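Local coordinates for protein N-alpha-acetyltransferase 35, NatC auxiliary subunit (Saccharomyces cerevisiae, PDB 6YGA) that serves as the auxiliary subunit of the NatC N-terminal acetyltransferase, which acetylates the N-terminal methionine of the L-A virus Gag protein, at residues E121-S126 with S150-V155; Y144-G149 with I197-E202; K369-Q374 with C436-F441; E464-F469 with Q608-F613; N488-N493 with E529-T534. All coordinates share one frame; numbering follows the deposited sequence. Where two conformers were deposited one is given.

Contact 1: E121-S126 with S150-V155; sequences ESLLSS and SCILGV
Behind Leu123, the residue of helix 118-129 that meets Ile152 and Leu153, the carbonyl oxygen of Glu121 is gripped twice by Ser125: Glu121 O accepts from Ser125 OG at 2.9 Å and from Ser125 N at 3.0 Å. The hydroxyl folds back on its own helix and adds to the backbone bond, the two donors arriving from opposite faces of the carbonyl plane. The partner helix is met by Leu123 through carbon alone. With CG turned away from the backbone N (chi1 170°), one methyl, CD2, is presented to helix 142-167 and settles between two successive residues. Leu123 CD2 lies 3.7 Å from Ile152 CG2 and 3.7 Å from Leu153 CA, while Leu123 CD2 and Leu153 CD1 stand 3.9 Å apart. Ile152 offers its short branch and sends CG1 and CD1 elsewhere; the leucine and isoleucine slide past one another in opposite directions. Beyond the contact, Leu96 of helix 85-104 and Trp137 also pack on Ile152, and Val196 of helix 193-209 touches Leu153. The example illustrates how one leucine methyl resting on a neighbouring helix joins two members of an all-helical bundle, here within the Mak10 family region.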
# COMPACT_ATOMS: atom_id res chain seq x y z
N GLU B 121 -26.76 6.02 9.18
CA GLU B 121 -26.96 5.00 10.19
C GLU B 121 -28.43 4.66 10.33
O GLU B 121 -28.80 3.48 10.47
CB GLU B 121 -26.38 5.47 11.53
CG GLU B 121 -26.10 4.36 12.56
CD GLU B 121 -27.32 3.97 13.37
OE1 GLU B 121 -28.36 4.67 13.28
OE2 GLU B 121 -27.24 2.97 14.12
N SER B 122 -29.30 5.67 10.29
CA SER B 122 -30.73 5.44 10.47
C SER B 122 -31.30 4.63 9.30
O SER B 122 -32.06 3.68 9.51
CB SER B 122 -31.46 6.77 10.62
OG SER B 122 -32.83 6.58 10.92
N LEU B 123 -30.93 5.00 8.07
CA LEU B 123 -31.43 4.28 6.90
C LEU B 123 -30.92 2.84 6.87
O LEU B 123 -31.69 1.91 6.63
CB LEU B 123 -31.05 5.02 5.62
CG LEU B 123 -31.27 4.29 4.29
CD1 LEU B 123 -32.72 3.83 4.15
CD2 LEU B 123 -30.88 5.17 3.12
N LEU B 124 -29.62 2.65 7.11
CA LEU B 124 -29.07 1.30 7.10
C LEU B 124 -29.68 0.42 8.18
O LEU B 124 -29.80 -0.80 8.00
CB LEU B 124 -27.55 1.35 7.25
CG LEU B 124 -26.75 1.83 6.03
CD1 LEU B 124 -25.26 1.94 6.36
CD2 LEU B 124 -26.97 0.89 4.85
N SER B 125 -30.08 1.01 9.31
CA SER B 125 -30.65 0.22 10.40
C SER B 125 -32.05 -0.28 10.04
O SER B 125 -32.40 -1.43 10.33
CB SER B 125 -30.69 1.03 11.69
OG SER B 125 -29.38 1.25 12.19
N SER B 126 -32.87 0.58 9.43
CA SER B 126 -34.19 0.13 8.99
C SER B 126 -34.08 -0.82 7.80
O SER B 126 -34.91 -1.73 7.65
CB SER B 126 -35.07 1.32 8.62
OG SER B 126 -34.73 1.83 7.34
N SER B 150 -33.51 10.76 -0.24
CA SER B 150 -32.98 10.28 -1.51
C SER B 150 -31.46 10.41 -1.55
O SER B 150 -30.77 9.54 -2.09
CB SER B 150 -33.62 11.04 -2.67
OG SER B 150 -33.29 12.41 -2.63
N CYS B 151 -30.93 11.50 -0.99
CA CYS B 151 -29.47 11.67 -0.93
C CYS B 151 -28.83 10.53 -0.16
O CYS B 151 -27.88 9.89 -0.65
CB CYS B 151 -29.12 13.01 -0.28
SG CYS B 151 -29.56 14.48 -1.21
N ILE B 152 -29.32 10.26 1.05
CA ILE B 152 -28.76 9.20 1.87
C ILE B 152 -28.85 7.86 1.15
O ILE B 152 -27.93 7.04 1.20
CB ILE B 152 -29.46 9.15 3.24
CG1 ILE B 152 -29.43 10.53 3.91
CG2 ILE B 152 -28.84 8.09 4.12
CD1 ILE B 152 -28.04 11.03 4.24
N LEU B 153 -29.97 7.62 0.46
CA LEU B 153 -30.14 6.36 -0.26
C LEU B 153 -29.13 6.24 -1.40
O LEU B 153 -28.63 5.15 -1.68
CB LEU B 153 -31.56 6.25 -0.79
CG LEU B 153 -31.93 4.92 -1.45
CD1 LEU B 153 -31.77 3.78 -0.46
CD2 LEU B 153 -33.36 4.97 -1.98
N GLY B 154 -28.81 7.36 -2.06
CA GLY B 154 -27.84 7.31 -3.14
C GLY B 154 -26.45 6.97 -2.65
O GLY B 154 -25.76 6.13 -3.23
N VAL B 155 -26.02 7.61 -1.56
CA VAL B 155 -24.71 7.31 -0.99
C VAL B 155 -24.67 5.89 -0.44
O VAL B 155 -23.67 5.18 -0.59
CB VAL B 155 -24.35 8.36 0.08
CG1 VAL B 155 -23.03 8.01 0.75
CG2 VAL B 155 -24.27 9.75 -0.55

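Contact 2: Y144-G149 with I197-E202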
# COMPACT_ATOMS: atom_id res chain seq x y z
N TYR B 144 -36.30 17.23 4.43
CA TYR B 144 -35.68 16.18 5.23
C TYR B 144 -36.17 14.79 4.83
O TYR B 144 -35.37 13.85 4.74
CB TYR B 144 -35.94 16.42 6.72
CG TYR B 144 -35.09 17.50 7.34
CD1 TYR B 144 -35.47 18.83 7.27
CD2 TYR B 144 -33.90 17.19 7.99
CE1 TYR B 144 -34.70 19.83 7.84
CE2 TYR B 144 -33.12 18.18 8.56
CZ TYR B 144 -33.53 19.50 8.48
OH TYR B 144 -32.75 20.48 9.04
N ASP B 145 -37.48 14.64 4.60
CA ASP B 145 -38.05 13.31 4.43
C ASP B 145 -37.87 12.78 3.01
O ASP B 145 -37.62 11.59 2.82
CB ASP B 145 -39.54 13.33 4.81
CG ASP B 145 -39.78 13.83 6.22
OD1 ASP B 145 -38.93 14.58 6.74
OD2 ASP B 145 -40.81 13.47 6.82
N LYS B 146 -37.99 13.65 2.01
CA LYS B 146 -37.94 13.23 0.61
C LYS B 146 -36.62 13.57 -0.07
O LYS B 146 -35.98 12.69 -0.66
CB LYS B 146 -39.10 13.85 -0.17
CG LYS B 146 -39.92 12.84 -0.98
CD LYS B 146 -39.05 12.15 -2.03
CE LYS B 146 -39.75 10.95 -2.66
NZ LYS B 146 -38.93 10.32 -3.74
N VAL B 147 -36.19 14.83 -0.01
CA VAL B 147 -34.96 15.23 -0.69
C VAL B 147 -33.75 14.62 -0.01
O VAL B 147 -32.92 13.96 -0.65
CB VAL B 147 -34.86 16.76 -0.77
CG1 VAL B 147 -33.56 17.18 -1.43
CG2 VAL B 147 -36.05 17.33 -1.51
N LEU B 148 -33.62 14.82 1.30
CA LEU B 148 -32.46 14.30 2.02
C LEU B 148 -32.48 12.77 2.07
O LEU B 148 -31.43 12.13 2.00
CB LEU B 148 -32.39 14.90 3.42
CG LEU B 148 -31.15 14.56 4.24
CD1 LEU B 148 -29.88 14.73 3.41
CD2 LEU B 148 -31.09 15.43 5.48
N GLY B 149 -33.67 12.18 2.19
CA GLY B 149 -33.76 10.73 2.18
C GLY B 149 -33.24 10.12 0.89
O GLY B 149 -32.59 9.07 0.91
N ILE B 197 -32.28 5.85 -8.68
CA ILE B 197 -32.23 6.95 -9.64
C ILE B 197 -33.57 7.65 -9.72
O ILE B 197 -33.64 8.88 -9.80
CB ILE B 197 -31.77 6.43 -11.01
CG1 ILE B 197 -30.38 5.81 -10.91
CG2 ILE B 197 -31.76 7.56 -12.04
CD1 ILE B 197 -29.94 5.12 -12.18
N ASN B 198 -34.67 6.88 -9.69
CA ASN B 198 -35.99 7.49 -9.70
C ASN B 198 -36.23 8.31 -8.44
O ASN B 198 -36.79 9.41 -8.50
CB ASN B 198 -37.07 6.41 -9.84
CG ASN B 198 -37.09 5.79 -11.23
OD1 ASN B 198 -36.55 6.35 -12.18
ND2 ASN B 198 -37.72 4.62 -11.34
N SER B 199 -35.79 7.80 -7.28
CA SER B 199 -35.94 8.55 -6.04
C SER B 199 -35.18 9.87 -6.08
O SER B 199 -35.68 10.90 -5.63
CB SER B 199 -35.47 7.70 -4.85
OG SER B 199 -35.42 8.46 -3.66
N LEU B 200 -33.96 9.85 -6.63
CA LEU B 200 -33.17 11.07 -6.75
C LEU B 200 -33.76 12.02 -7.78
O LEU B 200 -33.71 13.24 -7.61
CB LEU B 200 -31.72 10.71 -7.10
CG LEU B 200 -30.94 9.92 -6.05
CD1 LEU B 200 -29.80 9.14 -6.69
CD2 LEU B 200 -30.42 10.86 -4.98
N THR B 201 -34.33 11.47 -8.86
CA THR B 201 -34.98 12.32 -9.86
C THR B 201 -36.23 12.98 -9.29
O THR B 201 -36.48 14.16 -9.53
CB THR B 201 -35.32 11.50 -11.11
OG1 THR B 201 -34.11 11.19 -11.81
CG2 THR B 201 -36.25 12.27 -12.03
N GLU B 202 -37.02 12.23 -8.51
CA GLU B 202 -38.22 12.80 -7.91
C GLU B 202 -37.88 13.93 -6.95
O GLU B 202 -38.59 14.94 -6.90
CB GLU B 202 -39.01 11.71 -7.19
CG GLU B 202 -39.66 10.69 -8.11
CD GLU B 202 -40.37 9.58 -7.36
OE1 GLU B 202 -40.46 9.67 -6.11
OE2 GLU B 202 -40.83 8.62 -8.01
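Lys146, Glu202 and Ser199 contribute nearly all of the surface buried here, and the lysine supplies about half of it. Its ammonium group forms a salt bridge with Glu202, Lys146 NZ lying 2.9 Å from Glu202 OE1. The lysine chain leaves its helix from an unusual first torsion (chi1 -129°, well away from a staggered value), bends once at chi2 and then runs straight, which carries NZ across to helix 193-209. Glu202 answers with a chain that is extended beyond CG, and the two side chains meet at a slant. The ammonium reaches OE1 on the anti side of the carboxylate, 26° out of its plane. Only OE1 is engaged; Glu202 OE2 is 5.0 Å from Lys146 NZ. Ser199 sits one helical turn earlier, near the same ammonium. At 4.0 Å, Lys146 NZ and Ser199 OG are merely neighbours. Glu202 is exposed, so solvent would be expected to weaken the electrostatic gain. Beneath this polar seam the packing turns apolar: Val147 meets Leu220, and Leu200 meets Ile227 and Ile228, the three partners belonging to helix 215-231. Helix 142-167 is bordered in addition by helix 85-104, where Leu148 meets Ile92, so the salt bridge ties helices 142-167 and 193-209 together at the surface of a layered helical array.

Contact 3: K369-Q374 with C436-F441; sequences KEFSAQ and CSWTYF. With EDO (1,2-ethanediol), chain C.
Phe371 holds CG opposite its backbone N (chi1 179°), and Trp438 and Phe441 do likewise; with this setting in all three, the rings extend from the two helices into a shared cluster. Phe371 is the centre of it. The edge of the Trp438 indole is directed at the face of Phe371 in an offset edge-to-face pair, with the five-membered ring centroid 5.7 Å from that of the phenyl ring and the planes at 79°. The indole edge also meets the methylene of the phenylalanine, Trp438 CD1 being 3.8 Å from Phe371 CB. Phe441 is met differently. Its ring forms an offset stack with Phe371, centroids 4.8 Å apart and planes at 30°, and Phe371 CE1 lies over one face, 3.7 Å from Phe441 CG and displaced toward the rim. Ser437 meets the ring edge: Ser437 OG is in the plane of the Phe371 ring, 3.8 Å from Phe371 CE2. The indole N-H is used by 1,2-ethanediol, probably a crystallisation additive, in a bent bond with Trp438 NE1 and EDO O2 2.7 Å apart; His367 O also bonds the diol. Phe482 of helix 465-506 packs on both phenylalanines, and Tyr364 meets Trp438 edge-to-face. An aromatic cluster of this kind, with edge-to-face and stacked pairs sharing one central ring, packs helices 360-372 and 433-456 together in the TPR-like helical region of the protein.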
# COMPACT_ATOMS: atom_id res chain seq x y z
N LYS B 369 2.80 -13.44 -30.59
CA LYS B 369 2.82 -13.21 -32.03
C LYS B 369 3.37 -11.84 -32.37
O LYS B 369 4.17 -11.70 -33.31
CB LYS B 369 1.41 -13.38 -32.60
CG LYS B 369 1.24 -12.89 -34.03
CD LYS B 369 -0.00 -13.50 -34.65
CE LYS B 369 -0.61 -12.58 -35.69
NZ LYS B 369 -1.23 -11.37 -35.07
N GLU B 370 2.97 -10.80 -31.64
CA GLU B 370 3.45 -9.46 -31.96
C GLU B 370 4.92 -9.29 -31.61
O GLU B 370 5.60 -8.46 -32.21
CB GLU B 370 2.58 -8.41 -31.27
CG GLU B 370 1.13 -8.41 -31.76
CD GLU B 370 0.24 -7.42 -31.01
OE1 GLU B 370 0.74 -6.38 -30.56
OE2 GLU B 370 -0.97 -7.70 -30.87
N PHE B 371 5.42 -10.06 -30.64
CA PHE B 371 6.83 -9.99 -30.26
C PHE B 371 7.72 -10.86 -31.13
O PHE B 371 8.88 -10.49 -31.37
CB PHE B 371 7.00 -10.38 -28.79
CG PHE B 371 8.42 -10.36 -28.32
CD1 PHE B 371 9.01 -9.18 -27.90
CD2 PHE B 371 9.18 -11.53 -28.29
CE1 PHE B 371 10.33 -9.15 -27.46
CE2 PHE B 371 10.49 -11.51 -27.86
CZ PHE B 371 11.07 -10.32 -27.44
N SER B 372 7.22 -11.99 -31.61
CA SER B 372 8.03 -12.92 -32.39
C SER B 372 7.65 -13.00 -33.86
O SER B 372 8.45 -13.53 -34.65
CB SER B 372 7.95 -14.33 -31.78
OG SER B 372 6.68 -14.90 -32.02
N ALA B 373 6.47 -12.51 -34.24
CA ALA B 373 6.01 -12.53 -35.63
C ALA B 373 5.93 -13.95 -36.18
O ALA B 373 6.28 -14.21 -37.33
CB ALA B 373 6.90 -11.65 -36.52
N GLN B 374 5.46 -14.88 -35.35
CA GLN B 374 5.36 -16.28 -35.75
C GLN B 374 4.02 -16.86 -35.32
O GLN B 374 3.63 -16.73 -34.16
CB GLN B 374 6.51 -17.11 -35.16
CG GLN B 374 7.72 -17.19 -36.08
CD GLN B 374 8.92 -17.83 -35.42
OE1 GLN B 374 9.00 -17.91 -34.19
NE2 GLN B 374 9.86 -18.29 -36.23
N CYS B 436 9.67 -19.73 -24.83
CA CYS B 436 10.81 -19.48 -23.96
C CYS B 436 11.39 -18.09 -24.20
O CYS B 436 11.73 -17.38 -23.25
CB CYS B 436 11.88 -20.56 -24.19
SG CYS B 436 13.40 -20.37 -23.23
N SER B 437 11.46 -17.67 -25.47
CA SER B 437 11.99 -16.34 -25.78
C SER B 437 11.10 -15.24 -25.21
O SER B 437 11.59 -14.30 -24.58
CB SER B 437 12.15 -16.19 -27.29
OG SER B 437 12.26 -14.83 -27.68
N TRP B 438 9.79 -15.34 -25.42
CA TRP B 438 8.88 -14.31 -24.92
C TRP B 438 8.85 -14.29 -23.39
O TRP B 438 8.80 -13.21 -22.78
CB TRP B 438 7.47 -14.53 -25.47
CG TRP B 438 6.49 -13.51 -24.99
CD1 TRP B 438 6.19 -12.32 -25.59
CD2 TRP B 438 5.67 -13.57 -23.81
NE1 TRP B 438 5.24 -11.64 -24.86
CE2 TRP B 438 4.90 -12.39 -23.77
CE3 TRP B 438 5.52 -14.52 -22.79
CZ2 TRP B 438 3.99 -12.13 -22.74
CZ3 TRP B 438 4.62 -14.26 -21.78
CH2 TRP B 438 3.87 -13.08 -21.76
N THR B 439 8.88 -15.47 -22.76
CA THR B 439 8.95 -15.52 -21.30
C THR B 439 10.22 -14.85 -20.79
O THR B 439 10.19 -14.13 -19.79
CB THR B 439 8.89 -16.97 -20.82
OG1 THR B 439 7.76 -17.63 -21.41
CG2 THR B 439 8.77 -17.03 -19.30
N TYR B 440 11.34 -15.06 -21.48
CA TYR B 440 12.59 -14.43 -21.06
C TYR B 440 12.49 -12.91 -21.15
O TYR B 440 12.96 -12.20 -20.25
CB TYR B 440 13.75 -14.95 -21.91
CG TYR B 440 15.10 -14.39 -21.51
CD1 TYR B 440 15.64 -14.66 -20.26
CD2 TYR B 440 15.83 -13.61 -22.39
CE1 TYR B 440 16.88 -14.16 -19.90
CE2 TYR B 440 17.06 -13.11 -22.04
CZ TYR B 440 17.58 -13.38 -20.80
OH TYR B 440 18.81 -12.87 -20.45
N PHE B 441 11.88 -12.40 -22.22
CA PHE B 441 11.71 -10.96 -22.35
C PHE B 441 10.90 -10.38 -21.20
O PHE B 441 11.25 -9.33 -20.65
CB PHE B 441 11.03 -10.62 -23.68
CG PHE B 441 10.49 -9.22 -23.73
CD1 PHE B 441 11.33 -8.14 -23.94
CD2 PHE B 441 9.13 -8.99 -23.56
CE1 PHE B 441 10.83 -6.86 -23.98
CE2 PHE B 441 8.63 -7.71 -23.59
CZ PHE B 441 9.48 -6.64 -23.81
C1 EDO C . 3.76 -7.85 -26.29
O1 EDO C . 4.68 -8.52 -27.15
C2 EDO C . 4.32 -7.79 -24.87
O2 EDO C . 4.52 -9.12 -24.37

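Contact 4: E464-F469 with Q608-F613; sequences EAYSMF and QTLKDF
The flat ring of Tyr466 lies under Leu610, whose methyl CD1 rests over the middle of one face. Leu610 CD1 is 4.1 Å from the ring centroid and only 9° off the normal, a well-centred CH-pi contact. The leucine also reaches the phenolic end of the ring, where Tyr466 CZ and Leu610 CB approach to 3.6 Å. A first torsion of 154° points the tyrosine at helix 603-613, and its hydroxyl comes against Thr609, Tyr466 OH lying 3.3 Å from Thr609 CB. The hydroxyl is hydrogen-bonded to Phe606 O, while Thr609 OG1 is taken up by Val605 O, which leaves the threonine's carbon side to meet the phenol. Leu610 also packs on Lys563 of helix 511-564, and Phe613 meets Phe557 of that helix edge-to-face. The start of helix 465-506 lies against helix 603-613, through Tyr466, and helix 433-456, where Phe469 stacks on Phe455; Glu464 packs on Ile136 of the N-alpha-acetyltransferase 30 chain.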
# COMPACT_ATOMS: atom_id res chain seq x y z
N GLU B 464 24.27 2.29 -1.69
CA GLU B 464 23.83 1.18 -2.52
C GLU B 464 23.57 1.58 -3.97
O GLU B 464 23.22 0.72 -4.78
CB GLU B 464 22.55 0.56 -1.94
CG GLU B 464 22.71 -0.06 -0.57
CD GLU B 464 21.41 -0.63 -0.03
OE1 GLU B 464 20.47 0.16 0.22
OE2 GLU B 464 21.31 -1.86 0.14
N ALA B 465 23.72 2.86 -4.31
CA ALA B 465 23.31 3.33 -5.63
C ALA B 465 24.12 2.67 -6.73
O ALA B 465 23.58 2.33 -7.79
CB ALA B 465 23.43 4.86 -5.71
N TYR B 466 25.43 2.49 -6.52
CA TYR B 466 26.25 1.84 -7.53
C TYR B 466 25.81 0.40 -7.77
O TYR B 466 25.71 -0.04 -8.92
CB TYR B 466 27.72 1.88 -7.14
CG TYR B 466 28.51 0.76 -7.76
CD1 TYR B 466 28.88 0.81 -9.10
CD2 TYR B 466 28.87 -0.36 -7.02
CE1 TYR B 466 29.59 -0.22 -9.68
CE2 TYR B 466 29.58 -1.39 -7.59
CZ TYR B 466 29.94 -1.32 -8.92
OH TYR B 466 30.65 -2.35 -9.48
N SER B 467 25.55 -0.35 -6.70
CA SER B 467 25.23 -1.76 -6.85
C SER B 467 23.99 -1.96 -7.72
O SER B 467 23.99 -2.78 -8.64
CB SER B 467 25.03 -2.41 -5.48
OG SER B 467 26.27 -2.55 -4.80
N MSE B 468 22.93 -1.20 -7.44
CA MSE B 468 21.67 -1.34 -8.16
C MSE B 468 21.76 -0.81 -9.59
O MSE B 468 21.32 -1.46 -10.54
CB MSE B 468 20.55 -0.64 -7.41
CG MSE B 468 20.26 -1.23 -6.04
SE MSE B 468 20.01 -3.16 -6.08
CE MSE B 468 18.57 -3.26 -7.40
N PHE B 469 22.33 0.39 -9.75
CA PHE B 469 22.43 0.97 -11.09
C PHE B 469 23.33 0.14 -11.99
O PHE B 469 23.03 -0.03 -13.18
CB PHE B 469 22.91 2.41 -11.00
CG PHE B 469 21.82 3.40 -10.74
CD1 PHE B 469 20.62 3.35 -11.44
CD2 PHE B 469 21.97 4.38 -9.77
CE1 PHE B 469 19.61 4.26 -11.20
CE2 PHE B 469 20.96 5.29 -9.52
CZ PHE B 469 19.78 5.23 -10.23
N GLN B 608 35.13 -5.67 -8.03
CA GLN B 608 36.14 -5.44 -9.05
C GLN B 608 35.66 -4.43 -10.09
O GLN B 608 36.43 -3.57 -10.52
CB GLN B 608 36.52 -6.77 -9.72
CG GLN B 608 37.57 -6.63 -10.80
CD GLN B 608 38.89 -6.09 -10.27
OE1 GLN B 608 39.26 -6.34 -9.12
NE2 GLN B 608 39.60 -5.35 -11.10
N THR B 609 34.39 -4.51 -10.48
CA THR B 609 33.85 -3.57 -11.46
C THR B 609 33.97 -2.14 -10.97
O THR B 609 34.34 -1.24 -11.74
CB THR B 609 32.40 -3.92 -11.77
OG1 THR B 609 32.33 -5.24 -12.33
CG2 THR B 609 31.81 -2.93 -12.76
N LEU B 610 33.67 -1.90 -9.69
CA LEU B 610 33.79 -0.56 -9.14
C LEU B 610 35.23 -0.07 -9.14
O LEU B 610 35.50 1.11 -9.37
CB LEU B 610 33.21 -0.52 -7.72
CG LEU B 610 33.28 0.81 -6.98
CD1 LEU B 610 32.60 1.91 -7.79
CD2 LEU B 610 32.65 0.70 -5.60
N LYS B 611 36.19 -0.98 -8.89
CA LYS B 611 37.59 -0.58 -8.87
C LYS B 611 38.06 -0.08 -10.23
O LYS B 611 38.91 0.81 -10.30
CB LYS B 611 38.46 -1.75 -8.41
CG LYS B 611 39.88 -1.35 -8.03
CD LYS B 611 40.68 -2.51 -7.47
CE LYS B 611 41.25 -3.38 -8.57
NZ LYS B 611 42.31 -2.66 -9.35
N ASP B 612 37.51 -0.63 -11.31
CA ASP B 612 37.88 -0.17 -12.65
C ASP B 612 37.29 1.20 -12.96
O ASP B 612 37.87 1.96 -13.74
CB ASP B 612 37.44 -1.18 -13.70
CG ASP B 612 38.00 -2.57 -13.44
OD1 ASP B 612 39.15 -2.67 -12.96
OD2 ASP B 612 37.29 -3.56 -13.71
N PHE B 613 36.14 1.53 -12.37
CA PHE B 613 35.53 2.84 -12.57
C PHE B 613 36.21 3.91 -11.73
O PHE B 613 36.38 5.05 -12.18
CB PHE B 613 34.04 2.79 -12.24
CG PHE B 613 33.18 2.29 -13.35
CD1 PHE B 613 32.81 3.13 -14.39
CD2 PHE B 613 32.70 0.99 -13.35
CE1 PHE B 613 32.00 2.67 -15.42
CE2 PHE B 613 31.90 0.52 -14.37
CZ PHE B 613 31.54 1.36 -15.40

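Contact 5: N488-N493 with E529-T534; sequences NDIESN and EQLQAT
Leu531 and Thr534, one turn apart, are the residues of segment 529-534 that meet Ile490 and Asn493. Just before them, Gln530 curls back along its own helix: Gln530 NE2 donates to Thr534 OG1 at 3.0 Å with an N-H...O angle of 156°, the acceptor lying close to the amide plane. Leu531, the most covered residue, comes next. Leu531 CD2 enters between two side chains, 3.9 Å from Ile490 CG2 and from Asn493 CB, and the asparagine lies across it at about a right angle. The same isoleucine branch also nears the backbone, Ile490 CG2 being 3.5 Å from Leu531 O. At Thr534 the two branches part ways. CG2 turns to the partner helix, where Thr534 CG2 and Ile490 CD1 are 3.9 Å apart, whereas OG1 is hydrogen-bonded to Glu370 O. Ala373 covers Ile490, Leu531 and Thr534 from that side. The axes of segments 488-493 and 529-534 approach to 9.8 Å and run roughly antiparallel, with 150° between their N-to-C directions. Helices 465-506 and 511-564 follow one another across a short connection, and this is the packing of a helical hairpin, its two arms meeting through Ile490, Leu531 and the carbon parts of Asn493 and Thr534.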
# COMPACT_ATOMS: atom_id res chain seq x y z
N ASN B 488 17.54 -9.53 -35.46
CA ASN B 488 18.29 -10.12 -36.57
C ASN B 488 17.55 -11.31 -37.16
O ASN B 488 17.56 -11.51 -38.38
CB ASN B 488 19.69 -10.53 -36.10
CG ASN B 488 20.57 -9.34 -35.76
OD1 ASN B 488 20.34 -8.22 -36.21
ND2 ASN B 488 21.61 -9.58 -34.96
N ASP B 489 16.90 -12.12 -36.32
CA ASP B 489 16.11 -13.23 -36.83
C ASP B 489 14.93 -12.73 -37.66
O ASP B 489 14.60 -13.31 -38.70
CB ASP B 489 15.61 -14.11 -35.68
CG ASP B 489 16.71 -14.93 -35.06
OD1 ASP B 489 17.83 -14.94 -35.62
OD2 ASP B 489 16.47 -15.57 -34.01
N ILE B 490 14.29 -11.65 -37.20
CA ILE B 490 13.20 -11.06 -37.97
C ILE B 490 13.71 -10.59 -39.33
O ILE B 490 13.09 -10.85 -40.37
CB ILE B 490 12.55 -9.90 -37.19
CG1 ILE B 490 11.98 -10.40 -35.86
CG2 ILE B 490 11.48 -9.23 -38.03
CD1 ILE B 490 10.88 -11.43 -36.03
N GLU B 491 14.84 -9.88 -39.34
CA GLU B 491 15.40 -9.39 -40.59
C GLU B 491 15.78 -10.54 -41.51
O GLU B 491 15.62 -10.45 -42.73
CB GLU B 491 16.61 -8.50 -40.31
CG GLU B 491 16.34 -7.02 -40.47
CD GLU B 491 16.17 -6.62 -41.93
OE1 GLU B 491 16.87 -7.21 -42.79
OE2 GLU B 491 15.35 -5.73 -42.22
N SER B 492 16.27 -11.65 -40.94
CA SER B 492 16.57 -12.83 -41.74
C SER B 492 15.32 -13.38 -42.41
O SER B 492 15.36 -13.78 -43.58
CB SER B 492 17.23 -13.89 -40.87
OG SER B 492 17.24 -15.15 -41.52
N ASN B 493 14.19 -13.39 -41.70
CA ASN B 493 12.94 -13.85 -42.30
C ASN B 493 12.45 -12.87 -43.36
O ASN B 493 11.93 -13.29 -44.40
CB ASN B 493 11.87 -14.04 -41.22
CG ASN B 493 12.22 -15.14 -40.23
OD1 ASN B 493 13.01 -16.03 -40.53
ND2 ASN B 493 11.62 -15.10 -39.05
N GLU B 529 3.60 -8.51 -43.41
CA GLU B 529 3.09 -7.36 -42.67
C GLU B 529 3.40 -7.48 -41.18
O GLU B 529 3.78 -6.50 -40.53
CB GLU B 529 1.59 -7.22 -42.90
CG GLU B 529 0.96 -6.02 -42.21
CD GLU B 529 -0.51 -5.88 -42.54
OE1 GLU B 529 -1.01 -6.61 -43.42
OE2 GLU B 529 -1.18 -5.02 -41.92
N GLN B 530 3.27 -8.69 -40.62
CA GLN B 530 3.57 -8.88 -39.20
C GLN B 530 5.07 -8.79 -38.93
O GLN B 530 5.48 -8.27 -37.89
CB GLN B 530 3.01 -10.22 -38.72
CG GLN B 530 3.24 -10.48 -37.24
CD GLN B 530 2.57 -9.44 -36.37
OE1 GLN B 530 1.35 -9.33 -36.35
NE2 GLN B 530 3.37 -8.66 -35.65
N LEU B 531 5.89 -9.30 -39.85
CA LEU B 531 7.34 -9.19 -39.69
C LEU B 531 7.78 -7.74 -39.65
O LEU B 531 8.61 -7.35 -38.81
CB LEU B 531 8.05 -9.94 -40.81
CG LEU B 531 8.11 -11.47 -40.70
CD1 LEU B 531 8.53 -12.08 -42.03
CD2 LEU B 531 9.05 -11.89 -39.59
N GLN B 532 7.25 -6.91 -40.55
CA GLN B 532 7.61 -5.49 -40.54
C GLN B 532 7.16 -4.83 -39.25
O GLN B 532 7.89 -4.03 -38.66
CB GLN B 532 7.02 -4.78 -41.75
CG GLN B 532 7.57 -5.25 -43.09
CD GLN B 532 9.02 -4.83 -43.31
OE1 GLN B 532 9.53 -3.95 -42.62
NE2 GLN B 532 9.67 -5.45 -44.28
N ALA B 533 5.95 -5.14 -38.79
CA ALA B 533 5.45 -4.54 -37.56
C ALA B 533 6.29 -4.97 -36.37
O ALA B 533 6.64 -4.16 -35.51
CB ALA B 533 3.98 -4.90 -37.36
N THR B 534 6.62 -6.27 -36.30
CA THR B 534 7.48 -6.75 -35.23
C THR B 534 8.87 -6.12 -35.31
O THR B 534 9.45 -5.74 -34.28
CB THR B 534 7.57 -8.28 -35.29
OG1 THR B 534 6.29 -8.84 -35.00
CG2 THR B 534 8.58 -8.80 -34.28

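Overall arrangement
The five contacts fall into two groups on a largely helical chain. Contacts 1 and 2 share helix 142-167, lie 11 Å apart by their centres and touch where Ser150 packs on Ser199 and Leu200. Contacts 3 and 5 are similarly close, centres 12 Å apart, and touch: Phe371 and Ala373 pack on Thr534, and Ser372 O comes close to Ile490 CD1. Contact 4 uses the start of helix 465-506, its centre about 37 Å from that of contact 5 farther along it; only Glu464 of its first segment packs on the N-alpha-acetyltransferase 30 chain. An ethanediol is bound at contact 3. Between the groups the span is large: centres of contacts 1 and 3 are 53 Å apart, in different family regions.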